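Long-range contacts in peptidoglycan glycosyltransferase (Eggerthella lenta, PDB 4MNR), which belongs to the penicillin-binding proteins and carries a transpeptidase domain of the beta-lactamase clan: residues Asn410-Val415 / Val427-Asp433; Lys129-Val133 / Asp174-Gly178; Thr276-Leu280 / Gln318-Glu323; Thr112-Gln118 / Ala141-Ala146. All blocks are in the same frame, centred on the assembly; numbering follows the deposited sequence. Where two conformers were deposited one is given.

Contact 1 (Asn410-Val415 / Val427-Asp433); sequences NDSWFV and VAIVIED
Val430 fills the hollow under the Trp413 indole. Val430 CB lies 3.6 Å from the centroid of the Trp413 six-membered ring, almost on the ring normal, a CH-pi contact over one face. Val430 CG2 spreads beneath the five-membered part and reaches Trp413 CE2 at 3.6 Å. Trp413 and Val430 form a non-hydrogen-bonded pair and point to the same face of the sheet. With CG anti to the carbonyl carbon (chi1 -77°), the indole lies alongside Val430. Next along this face the Val415 CG2 methyl meets the Ala428 CB methyl at 4.0 Å, a small bump against a small residue. On the reverse face Ile429 CG2 nestles against Phe414 CB, while the Phe414 ring reaches away to helix 438-453.

The two strands form an antiparallel beta hairpin. Ser412 pairs with Ile431 and Phe414 with Ile429, each through two backbone hydrogen bonds. Next to the Ser412-Ile431 pair, Asp411 OD1 accepts from Asp433 N at 3.0 Å through its anti lone pair. The carboxylates come close, Asp411 OD1 to Asp433 OD1 at 4.2 Å. Lys406 forms salt bridges with both and probably offsets their repulsion.

The hairpin belongs to the five-stranded antiparallel sheet of the transpeptidase domain, between strands 398-406 and 130-135. Helix 321-332 covers the Trp413 and Val430 face, and helix 438-453 packs on the Ser412 and Phe414 face.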
loop_
_atom_site.group_PDB
_atom_site.type_symbol
_atom_site.label_atom_id
_atom_site.label_comp_id
_atom_site.label_asym_id
_atom_site.label_seq_id
_atom_site.Cartn_x
_atom_site.Cartn_y
_atom_site.Cartn_z
ATOM N N ASN A 410 0.390 -17.544 5.376
ATOM C CA ASN A 410 0.229 -16.138 5.683
ATOM C C ASN A 410 0.515 -15.274 4.465
ATOM O O ASN A 410 1.179 -15.718 3.530
ATOM C CB ASN A 410 1.219 -15.721 6.767
ATOM C CG ASN A 410 1.081 -16.532 8.036
ATOM O OD1 ASN A 410 0.245 -16.231 8.886
ATOM N ND2 ASN A 410 1.912 -17.560 8.180
ATOM N N ASP A 411 0.021 -14.044 4.487
ATOM C CA ASP A 411 0.496 -13.038 3.550
ATOM C C ASP A 411 1.639 -12.300 4.206
ATOM O O ASP A 411 1.588 -12.006 5.395
ATOM C CB ASP A 411 -0.603 -12.042 3.206
ATOM C CG ASP A 411 -1.726 -12.669 2.391
ATOM O OD1 ASP A 411 -1.507 -13.720 1.745
ATOM O OD2 ASP A 411 -2.842 -12.100 2.385
ATOM N N SER A 412 2.661 -11.978 3.422
ATOM C CA SER A 412 3.868 -11.373 3.962
ATOM C C SER A 412 3.984 -9.916 3.525
ATOM O O SER A 412 3.946 -9.617 2.336
ATOM C CB SER A 412 5.093 -12.173 3.500
ATOM O OG SER A 412 6.284 -11.626 4.059
ATOM N N TRP A 413 4.113 -9.016 4.500
ATOM C CA TRP A 413 4.085 -7.579 4.263
ATOM C C TRP A 413 5.359 -6.873 4.709
ATOM O O TRP A 413 6.042 -7.318 5.635
ATOM C CB TRP A 413 2.999 -6.928 5.125
ATOM C CG TRP A 413 1.590 -7.061 4.690
ATOM C CD1 TRP A 413 0.731 -8.068 4.981
ATOM C CD2 TRP A 413 0.850 -6.097 3.936
ATOM N NE1 TRP A 413 -0.506 -7.811 4.433
ATOM C CE2 TRP A 413 -0.459 -6.601 3.792
ATOM C CE3 TRP A 413 1.171 -4.863 3.360
ATOM C CZ2 TRP A 413 -1.447 -5.911 3.092
ATOM C CZ3 TRP A 413 0.192 -4.177 2.670
ATOM C CH2 TRP A 413 -1.100 -4.707 2.537
ATOM N N PHE A 414 5.639 -5.728 4.094
ATOM C CA PHE A 414 6.564 -4.766 4.689
ATOM C C PHE A 414 6.133 -3.367 4.305
ATOM O O PHE A 414 5.759 -3.137 3.160
ATOM C CB PHE A 414 7.979 -4.984 4.177
ATOM C CG PHE A 414 8.996 -4.074 4.806
ATOM C CD1 PHE A 414 9.483 -4.336 6.078
ATOM C CD2 PHE A 414 9.474 -2.965 4.124
ATOM C CE1 PHE A 414 10.443 -3.503 6.660
ATOM C CE2 PHE A 414 10.443 -2.136 4.699
ATOM C CZ PHE A 414 10.919 -2.407 5.958
ATOM N N VAL A 415 6.171 -2.442 5.262
ATOM C CA VAL A 415 6.008 -1.015 4.972
ATOM C C VAL A 415 7.242 -0.343 5.557
ATOM O O VAL A 415 7.552 -0.531 6.733
ATOM C CB VAL A 415 4.735 -0.434 5.614
ATOM C CG1 VAL A 415 4.676 1.065 5.392
ATOM C CG2 VAL A 415 3.500 -1.104 5.046
ATOM N N VAL A 427 8.008 2.461 0.822
ATOM C CA VAL A 427 7.565 1.291 0.055
ATOM C C VAL A 427 6.602 0.421 0.876
ATOM O O VAL A 427 6.855 0.163 2.052
ATOM C CB VAL A 427 8.755 0.412 -0.403
ATOM C CG1 VAL A 427 8.253 -0.767 -1.236
ATOM C CG2 VAL A 427 9.757 1.224 -1.216
ATOM N N ALA A 428 5.506 -0.022 0.257
ATOM C CA ALA A 428 4.582 -0.983 0.872
ATOM C C ALA A 428 4.487 -2.154 -0.094
ATOM O O ALA A 428 4.308 -1.957 -1.295
ATOM C CB ALA A 428 3.195 -0.369 1.085
ATOM N N ILE A 429 4.627 -3.364 0.427
ATOM C CA ILE A 429 4.577 -4.542 -0.432
ATOM C C ILE A 429 3.851 -5.649 0.302
ATOM O O ILE A 429 4.014 -5.812 1.518
ATOM C CB ILE A 429 6.000 -4.991 -0.857
ATOM C CG1 ILE A 429 5.947 -6.209 -1.788
ATOM C CG2 ILE A 429 6.857 -5.313 0.342
ATOM C CD1 ILE A 429 7.294 -6.458 -2.515
ATOM N N VAL A 430 3.006 -6.377 -0.423
ATOM C CA VAL A 430 2.415 -7.596 0.127
ATOM C C VAL A 430 2.689 -8.738 -0.838
ATOM O O VAL A 430 2.525 -8.602 -2.057
ATOM C CB VAL A 430 0.891 -7.473 0.410
ATOM C CG1 VAL A 430 0.129 -7.126 -0.874
ATOM C CG2 VAL A 430 0.372 -8.789 1.043
ATOM N N ILE A 431 3.158 -9.851 -0.295
ATOM C CA ILE A 431 3.323 -11.073 -1.077
ATOM C C ILE A 431 2.324 -12.096 -0.550
ATOM O O ILE A 431 2.459 -12.581 0.574
ATOM C CB ILE A 431 4.734 -11.670 -0.898
ATOM C CG1 ILE A 431 5.814 -10.648 -1.259
ATOM C CG2 ILE A 431 4.876 -12.943 -1.736
ATOM C CD1 ILE A 431 5.823 -10.259 -2.701
ATOM N N GLU A 432 1.325 -12.445 -1.351
ATOM C CA GLU A 432 0.326 -13.415 -0.892
ATOM C C GLU A 432 0.912 -14.823 -0.720
ATOM O O GLU A 432 1.711 -15.286 -1.545
ATOM C CB GLU A 432 -0.870 -13.471 -1.843
ATOM C CG GLU A 432 -1.623 -12.150 -1.966
ATOM C CD GLU A 432 -2.745 -12.208 -2.977
ATOM O OE1 GLU A 432 -3.432 -13.253 -3.069
ATOM O OE2 GLU A 432 -2.938 -11.204 -3.692
ATOM N N ASP A 433 0.513 -15.493 0.356
ATOM C CA ASP A 433 0.967 -16.866 0.618
ATOM C C ASP A 433 2.487 -16.967 0.597
ATOM O O ASP A 433 3.043 -17.907 0.027
ATOM C CB ASP A 433 0.368 -17.827 -0.409
ATOM C CG ASP A 433 -1.128 -17.649 -0.554
ATOM O OD1 ASP A 433 -1.822 -17.697 0.485
ATOM O OD2 ASP A 433 -1.600 -17.428 -1.691
#

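Contact 2 (Lys129-Val133 / Asp174-Gly178); sequences KGACV and DRAAG
One face of the Arg175 guanidinium is covered by the Lys129 aliphatic chain, whose CG sits 2.9 Å over the plane and nearer its border than its middle. The contact sets loop 174-178 against strand 130-135 of the central antiparallel sheet in the transpeptidase domain. Lys129 CD reaches Arg175 NH2 at 3.2 Å. The two chains cross at a slant, and beyond CD the Lys129 chain turns away, leaving Lys129 NZ 4.7 Å from Arg175 NH2. Around the guanidinium, Glu432 forms a salt bridge with NE and Ser170 a hydrogen bond with NH2. The nearby carboxylate probably eases the closeness of the two positive groups.

No hydrogen bond joins the two segments, so the fit is by shape. The Arg175 chain is extended from CG to NE and passes the Gly130 carbonyl, with Arg175 CD 3.4 Å from Gly130 O. Ala131 and Val133 both point toward the loop, and the small Ala176 lies against them.

The loop folds back on itself through an Asx motif. Asp174 OD1 accepts from Ala177 N at 2.9 Å, approached from over the carboxylate. At the sheet, the Ala176 CB methyl rests 3.9 Å from Ala131 CB and 4.0 Å from Val133 CG2.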
loop_
_atom_site.group_PDB
_atom_site.type_symbol
_atom_site.label_atom_id
_atom_site.label_comp_id
_atom_site.label_asym_id
_atom_site.label_seq_id
_atom_site.Cartn_x
_atom_site.Cartn_y
_atom_site.Cartn_z
ATOM N N LYS A 129 1.938 -13.669 -6.272
ATOM C CA LYS A 129 0.706 -12.910 -6.248
ATOM C C LYS A 129 0.880 -11.816 -5.192
ATOM O O LYS A 129 1.316 -12.083 -4.067
ATOM C CB LYS A 129 -0.426 -13.837 -5.845
ATOM C CG LYS A 129 -1.788 -13.397 -6.271
ATOM C CD LYS A 129 -2.646 -14.623 -6.534
ATOM C CE LYS A 129 -1.991 -15.499 -7.585
ATOM N NZ LYS A 129 -2.878 -16.611 -8.040
ATOM N N GLY A 130 0.548 -10.585 -5.545
ATOM C CA GLY A 130 0.660 -9.504 -4.575
ATOM C C GLY A 130 0.762 -8.142 -5.219
ATOM O O GLY A 130 0.365 -7.956 -6.372
ATOM N N ALA A 131 1.307 -7.179 -4.483
ATOM C CA ALA A 131 1.356 -5.818 -4.984
ATOM C C ALA A 131 2.407 -5.009 -4.278
ATOM O O ALA A 131 2.793 -5.323 -3.145
ATOM C CB ALA A 131 -0.003 -5.144 -4.808
ATOM N N CYS A 132 2.851 -3.945 -4.944
ATOM C CA CYS A 132 3.864 -3.067 -4.377
ATOM C C CYS A 132 3.589 -1.626 -4.776
ATOM O O CYS A 132 3.304 -1.355 -5.946
ATOM C CB CYS A 132 5.238 -3.508 -4.868
ATOM S SG CYS A 132 6.594 -2.464 -4.269
ATOM N N VAL A 133 3.652 -0.707 -3.809
ATOM C CA VAL A 133 3.492 0.716 -4.081
ATOM C C VAL A 133 4.698 1.457 -3.501
ATOM O O VAL A 133 5.101 1.187 -2.375
ATOM C CB VAL A 133 2.193 1.270 -3.443
ATOM C CG1 VAL A 133 2.137 2.802 -3.568
ATOM C CG2 VAL A 133 0.956 0.622 -4.072
ATOM N N ASP A 174 -6.436 -5.521 -10.202
ATOM C CA ASP A 174 -5.551 -4.477 -9.679
ATOM C C ASP A 174 -5.357 -4.722 -8.189
ATOM O O ASP A 174 -6.235 -4.432 -7.378
ATOM C CB ASP A 174 -6.174 -3.092 -9.918
ATOM C CG ASP A 174 -5.296 -1.937 -9.421
ATOM O OD1 ASP A 174 -4.482 -2.119 -8.494
ATOM O OD2 ASP A 174 -5.430 -0.824 -9.971
ATOM N N ARG A 175 -4.214 -5.272 -7.820
ATOM C CA ARG A 175 -3.975 -5.581 -6.420
ATOM C C ARG A 175 -3.380 -4.434 -5.632
ATOM O O ARG A 175 -3.433 -4.440 -4.405
ATOM C CB ARG A 175 -3.066 -6.801 -6.292
ATOM C CG ARG A 175 -3.779 -8.113 -6.639
ATOM C CD ARG A 175 -2.808 -9.293 -6.561
ATOM N NE ARG A 175 -3.536 -10.554 -6.464
ATOM C CZ ARG A 175 -4.062 -11.201 -7.499
ATOM N NH1 ARG A 175 -3.921 -10.733 -8.730
ATOM N NH2 ARG A 175 -4.733 -12.326 -7.293
ATOM N N ALA A 176 -2.774 -3.472 -6.319
ATOM C CA ALA A 176 -2.087 -2.375 -5.634
ATOM C C ALA A 176 -3.012 -1.289 -5.110
ATOM O O ALA A 176 -2.766 -0.709 -4.040
ATOM C CB ALA A 176 -1.011 -1.763 -6.550
ATOM N N ALA A 177 -4.041 -0.976 -5.885
ATOM C CA ALA A 177 -4.990 0.060 -5.508
ATOM C C ALA A 177 -6.377 -0.522 -5.302
ATOM O O ALA A 177 -7.163 0.017 -4.530
ATOM C CB ALA A 177 -5.042 1.137 -6.568
ATOM N N GLY A 178 -6.671 -1.612 -6.002
ATOM C CA GLY A 178 -8.048 -2.064 -6.176
ATOM C C GLY A 178 -8.572 -3.181 -5.293
ATOM O O GLY A 178 -9.722 -3.594 -5.449
#

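Contact 3 (Thr276-Leu280 / Gln318-Glu323); sequences TPESL and QATVLE
Leu280 and Gln318 make a single antiparallel bridge, with Leu280 N donating to Gln318 O at 2.8 Å and Gln318 N to Leu280 O at 3.0 Å. Both donors lie in the carbonyl planes. Beyond this bridge segment 318-323 enters helix 321-332 of the transpeptidase domain, with Thr320 as its N-cap. Thr320 OG1 accepts from Glu323 N at 3.0 Å. It can do so because OG1 sits between the backbone N and the carbonyl carbon (chi1 58°), which turns it toward the first turn of the helix.

Ser279 reaches across to the same helix start. Ser279 OG accepts from Thr320 N at 3.3 Å and touches Glu323 CB. Ser279 OG and Thr320 OG1 also share a water, which donates to Pro277 O. The cap is therefore tied to the loop 276-280 both directly and through solvent. Glu323 continues past Ser279 with a bend at chi2, and its buried OE1 has no partner in the model.

The methyl branch of Thr320 packs against Pro277 and Thr276. Thr320 CG2 lies over one face of the Pro277 ring, toward CG and CD, 3.7 Å from Pro277 CG. Thr276 crosses Thr320 at about a right angle. Its OG1 bonds back to Leu274 O, while its CG2 turns to the helix. There the two threonine methyls meet, Thr276 CG2 to Thr320 CG2 at 3.9 Å.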
loop_
_atom_site.group_PDB
_atom_site.type_symbol
_atom_site.label_atom_id
_atom_site.label_comp_id
_atom_site.label_asym_id
_atom_site.label_seq_id
_atom_site.Cartn_x
_atom_site.Cartn_y
_atom_site.Cartn_z
ATOM N N THR A 276 -10.318 2.452 -6.183
ATOM C CA THR A 276 -9.695 2.094 -4.915
ATOM C C THR A 276 -10.801 1.948 -3.876
ATOM O O THR A 276 -11.490 2.922 -3.555
ATOM C CB THR A 276 -8.703 3.184 -4.447
ATOM O OG1 THR A 276 -7.767 3.478 -5.490
ATOM C CG2 THR A 276 -7.940 2.721 -3.221
ATOM N N PRO A 277 -11.000 0.727 -3.361
ATOM C CA PRO A 277 -12.048 0.557 -2.351
ATOM C C PRO A 277 -11.657 1.262 -1.055
ATOM O O PRO A 277 -10.478 1.354 -0.716
ATOM C CB PRO A 277 -12.094 -0.961 -2.142
ATOM C CG PRO A 277 -10.701 -1.429 -2.491
ATOM C CD PRO A 277 -10.246 -0.513 -3.611
ATOM N N GLU A 278 -12.657 1.761 -0.344
ATOM C CA GLU A 278 -12.450 2.347 0.971
ATOM C C GLU A 278 -11.811 1.307 1.896
ATOM O O GLU A 278 -12.276 0.162 1.946
ATOM C CB GLU A 278 -13.825 2.740 1.512
ATOM C CG GLU A 278 -13.829 3.592 2.744
ATOM C CD GLU A 278 -15.251 3.930 3.176
ATOM O OE1 GLU A 278 -16.199 3.609 2.429
ATOM O OE2 GLU A 278 -15.427 4.501 4.266
ATOM N N SER A 279 -10.759 1.692 2.621
ATOM C CA SER A 279 -10.204 0.815 3.657
ATOM C C SER A 279 -11.141 0.869 4.855
ATOM O O SER A 279 -11.773 1.895 5.106
ATOM C CB SER A 279 -8.782 1.242 4.036
ATOM O OG SER A 279 -7.894 1.041 2.948
ATOM N N LEU A 280 -11.260 -0.245 5.576
ATOM C CA LEU A 280 -12.362 -0.408 6.522
ATOM C C LEU A 280 -11.922 -0.695 7.951
ATOM O O LEU A 280 -10.942 -1.404 8.184
ATOM C CB LEU A 280 -13.277 -1.547 6.062
ATOM C CG LEU A 280 -13.820 -1.421 4.640
ATOM C CD1 LEU A 280 -14.587 -2.668 4.235
ATOM C CD2 LEU A 280 -14.698 -0.209 4.586
ATOM N N GLN A 318 -9.149 -3.645 7.170
ATOM C CA GLN A 318 -8.900 -4.155 5.825
ATOM C C GLN A 318 -8.397 -2.959 5.042
ATOM O O GLN A 318 -9.005 -1.888 5.078
ATOM C CB GLN A 318 -10.179 -4.657 5.178
ATOM C CG GLN A 318 -10.886 -5.728 5.976
ATOM C CD GLN A 318 -12.132 -6.218 5.277
ATOM O OE1 GLN A 318 -13.241 -6.111 5.803
ATOM N NE2 GLN A 318 -11.958 -6.758 4.082
ATOM N N ALA A 319 -7.302 -3.137 4.322
ATOM C CA ALA A 319 -6.682 -1.987 3.691
ATOM C C ALA A 319 -6.208 -2.318 2.295
ATOM O O ALA A 319 -5.863 -3.467 2.005
ATOM C CB ALA A 319 -5.499 -1.513 4.524
ATOM N N THR A 320 -6.139 -1.295 1.451
ATOM C CA THR A 320 -5.430 -1.456 0.183
ATOM C C THR A 320 -3.935 -1.310 0.400
ATOM O O THR A 320 -3.503 -0.781 1.414
ATOM C CB THR A 320 -5.884 -0.409 -0.837
ATOM O OG1 THR A 320 -5.673 0.906 -0.312
ATOM C CG2 THR A 320 -7.342 -0.586 -1.155
ATOM N N VAL A 321 -3.131 -1.758 -0.561
ATOM C CA VAL A 321 -1.687 -1.575 -0.449
ATOM C C VAL A 321 -1.367 -0.076 -0.497
ATOM O O VAL A 321 -0.479 0.415 0.207
ATOM C CB VAL A 321 -0.946 -2.358 -1.545
ATOM C CG1 VAL A 321 0.571 -2.169 -1.413
ATOM C CG2 VAL A 321 -1.325 -3.833 -1.441
ATOM N N LEU A 322 -2.133 0.659 -1.301
ATOM C CA LEU A 322 -2.005 2.115 -1.353
ATOM C C LEU A 322 -2.229 2.744 0.021
ATOM O O LEU A 322 -1.452 3.613 0.442
ATOM C CB LEU A 322 -2.999 2.690 -2.369
ATOM C CG LEU A 322 -3.057 4.211 -2.468
ATOM C CD1 LEU A 322 -1.687 4.808 -2.836
ATOM C CD2 LEU A 322 -4.119 4.646 -3.477
ATOM N N GLU A 323 -3.263 2.283 0.734
ATOM C CA GLU A 323 -3.531 2.789 2.076
ATOM C C GLU A 323 -2.353 2.499 3.009
ATOM O O GLU A 323 -1.955 3.360 3.789
ATOM C CB GLU A 323 -4.811 2.191 2.660
ATOM C CG GLU A 323 -4.984 2.416 4.164
ATOM C CD GLU A 323 -5.152 3.890 4.553
ATOM O OE1 GLU A 323 -5.751 4.669 3.782
ATOM O OE2 GLU A 323 -4.679 4.270 5.646
HETATM O O HOH W 1 -8.159 2.275 0.543
#

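Contact 4 (Thr112-Gln118 / Ala141-Ala146); sequences TLNSKIQ and AILAMA
A capped helix start meets a classic beta bulge here, where helix 115-125 packs on the edge strand 142-148 of the central antiparallel sheet. Leu143 and Ala144 both face Val134 in the bulge, and the chain turns a corner at Leu143. Its carbonyl accepts from Asn114 N, with Leu143 O to Asn114 N at 2.9 Å. Asn114 is the helix N-cap. Its side chain accepts from Ile117 N along a lone pair of OD1, and more weakly from Lys116 N.

Just before the cap, Thr112 OG1 donates to Ile142 O over a short 2.6 Å. Leu342 O and Tyr341 O are weaker partners of this hydroxyl. It lies between the backbone N and the carbonyl carbon (chi1 49°), facing the strand. The Thr112 CG2 methyl meets Ala141 CB at 3.9 Å. The end of Leu113 comes nearer the strand, where CD2 packs on Ile142 CG2.

From the first turns of the helix, Ile117 lays CG2 against the Ala144 CB methyl at 3.8 Å and brings CD1 to Leu143 CB. Ile117 also touches Ala450 and Val453, so it packs against both helix 438-453 and the bulge.

The Gln118 amide grips the backbone N and O of one strand residue. Its bend at chi2 (71°) brings the amide to selenomethionine Met145, and Gln122 takes a further bond from NE2. Gln118 OE1 accepts from Met145 N at 2.9 Å, while Gln118 NE2 donates to Met145 O at 2.9 Å from above the carbonyl plane.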
loop_
_atom_site.group_PDB
_atom_site.type_symbol
_atom_site.label_atom_id
_atom_site.label_comp_id
_atom_site.label_asym_id
_atom_site.label_seq_id
_atom_site.Cartn_x
_atom_site.Cartn_y
_atom_site.Cartn_z
ATOM N N THR A 112 3.572 9.967 -12.804
ATOM C CA THR A 112 4.611 10.158 -11.793
ATOM C C THR A 112 5.602 8.987 -11.727
ATOM O O THR A 112 6.654 9.098 -11.090
ATOM C CB THR A 112 3.990 10.308 -10.391
ATOM O OG1 THR A 112 3.040 9.257 -10.188
ATOM C CG2 THR A 112 3.265 11.657 -10.257
ATOM N N LEU A 113 5.260 7.872 -12.373
ATOM C CA LEU A 113 6.056 6.651 -12.260
ATOM C C LEU A 113 7.472 6.831 -12.782
ATOM O O LEU A 113 7.689 7.512 -13.793
ATOM C CB LEU A 113 5.408 5.522 -13.057
ATOM C CG LEU A 113 3.967 5.148 -12.723
ATOM C CD1 LEU A 113 3.544 4.003 -13.633
ATOM C CD2 LEU A 113 3.808 4.784 -11.245
ATOM N N ASN A 114 8.439 6.217 -12.095
ATOM C CA ASN A 114 9.789 6.100 -12.630
ATOM C C ASN A 114 9.962 4.691 -13.193
ATOM O O ASN A 114 9.650 3.717 -12.514
ATOM C CB ASN A 114 10.837 6.371 -11.549
ATOM C CG ASN A 114 12.259 6.094 -12.045
ATOM O OD1 ASN A 114 12.756 4.970 -11.930
ATOM N ND2 ASN A 114 12.899 7.107 -12.641
ATOM N N SER A 115 10.415 4.571 -14.436
ATOM C CA SER A 115 10.443 3.248 -15.056
ATOM C C SER A 115 11.357 2.244 -14.347
ATOM O O SER A 115 11.046 1.057 -14.313
ATOM C CB SER A 115 10.787 3.342 -16.548
ATOM O OG SER A 115 12.121 3.781 -16.734
ATOM N N LYS A 116 12.453 2.717 -13.755
ATOM C CA LYS A 116 13.394 1.811 -13.095
ATOM C C LYS A 116 12.869 1.335 -11.744
ATOM O O LYS A 116 13.029 0.161 -11.382
ATOM C CB LYS A 116 14.773 2.461 -12.929
ATOM C CG LYS A 116 15.473 2.754 -14.250
ATOM C CD LYS A 116 16.748 3.567 -14.027
ATOM C CE LYS A 116 17.718 2.857 -13.094
ATOM N NZ LYS A 116 18.961 3.660 -12.851
ATOM N N ILE A 117 12.238 2.241 -10.998
ATOM C CA ILE A 117 11.631 1.860 -9.727
ATOM C C ILE A 117 10.437 0.947 -9.998
ATOM O O ILE A 117 10.227 -0.045 -9.307
ATOM C CB ILE A 117 11.220 3.101 -8.902
ATOM C CG1 ILE A 117 12.444 3.981 -8.658
ATOM C CG2 ILE A 117 10.637 2.687 -7.561
ATOM C CD1 ILE A 117 12.137 5.266 -7.897
ATOM N N GLN A 118 9.674 1.270 -11.037
ATOM C CA GLN A 118 8.546 0.430 -11.430
ATOM C C GLN A 118 9.019 -0.989 -11.768
ATOM O O GLN A 118 8.426 -1.962 -11.329
ATOM C CB GLN A 118 7.827 1.042 -12.635
ATOM C CG GLN A 118 6.649 0.201 -13.134
ATOM C CD GLN A 118 5.464 0.214 -12.192
ATOM O OE1 GLN A 118 5.235 1.189 -11.479
ATOM N NE2 GLN A 118 4.687 -0.868 -12.208
ATOM N N ALA A 141 3.458 11.711 -4.568
ATOM C CA ALA A 141 3.651 11.149 -5.911
ATOM C C ALA A 141 3.917 9.654 -5.850
ATOM O O ALA A 141 4.708 9.185 -5.036
ATOM C CB ALA A 141 4.790 11.853 -6.644
ATOM N N ILE A 142 3.265 8.918 -6.740
ATOM C CA ILE A 142 3.467 7.476 -6.846
ATOM C C ILE A 142 4.598 7.157 -7.823
ATOM O O ILE A 142 4.491 7.405 -9.030
ATOM C CB ILE A 142 2.171 6.778 -7.245
ATOM C CG1 ILE A 142 1.156 6.955 -6.108
ATOM C CG2 ILE A 142 2.414 5.302 -7.482
ATOM C CD1 ILE A 142 -0.144 6.452 -6.428
ATOM N N LEU A 143 5.696 6.627 -7.290
ATOM C CA LEU A 143 6.888 6.346 -8.097
ATOM C C LEU A 143 6.848 4.955 -8.730
ATOM O O LEU A 143 7.503 4.718 -9.741
ATOM C CB LEU A 143 8.156 6.482 -7.239
ATOM C CG LEU A 143 8.298 7.793 -6.444
ATOM C CD1 LEU A 143 9.596 7.810 -5.640
ATOM C CD2 LEU A 143 8.262 9.029 -7.351
ATOM N N ALA A 144 6.112 4.033 -8.107
ATOM C CA ALA A 144 5.875 2.698 -8.665
ATOM C C ALA A 144 4.557 2.149 -8.123
ATOM O O ALA A 144 4.182 2.401 -6.987
ATOM C CB ALA A 144 7.032 1.720 -8.318
HETATM N N MSE A 145 3.850 1.401 -8.960
HETATM C CA MSE A 145 2.606 0.772 -8.555
HETATM C C MSE A 145 2.486 -0.486 -9.394
HETATM O O MSE A 145 2.278 -0.410 -10.606
HETATM C CB MSE A 145 1.414 1.724 -8.760
HETATM C CG MSE A 145 0.080 1.129 -8.388
HETATM SE SE MSE A 145 -1.318 2.502 -8.358
HETATM C CE MSE A 145 -1.208 2.927 -6.479
ATOM N N ALA A 146 2.692 -1.641 -8.756
ATOM C CA ALA A 146 2.742 -2.940 -9.456
ATOM C C ALA A 146 1.814 -3.974 -8.841
ATOM O O ALA A 146 1.665 -4.046 -7.623
ATOM C CB ALA A 146 4.157 -3.498 -9.465
#

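Contacts 1, 2 and 4 all reach the five-stranded antiparallel sheet. Strand 130-135 of contact 2 lies between strand 425-431 of contact 1 and strand 142-148 of contact 4. Probable hydrogen bonds join them, Glu432 N to Lys129 O at 2.7 Å and Ala146 N to Cys132 O at 2.9 Å. Contacts 1 and 4 do not touch, with nearest atoms about 7 Å apart. Contact 3 sits over the sheet: Val321 CG2 packs 3.6 Å from Val430 CG1, and Leu322 N probably bonds to Ala176 O. Contacts 2 and 3 have centres about 10 Å apart. Contacts 3 and 4 still touch, Leu322 CD1 to Met145 CE at 4.1 Å, although their centres are about 19 Å apart.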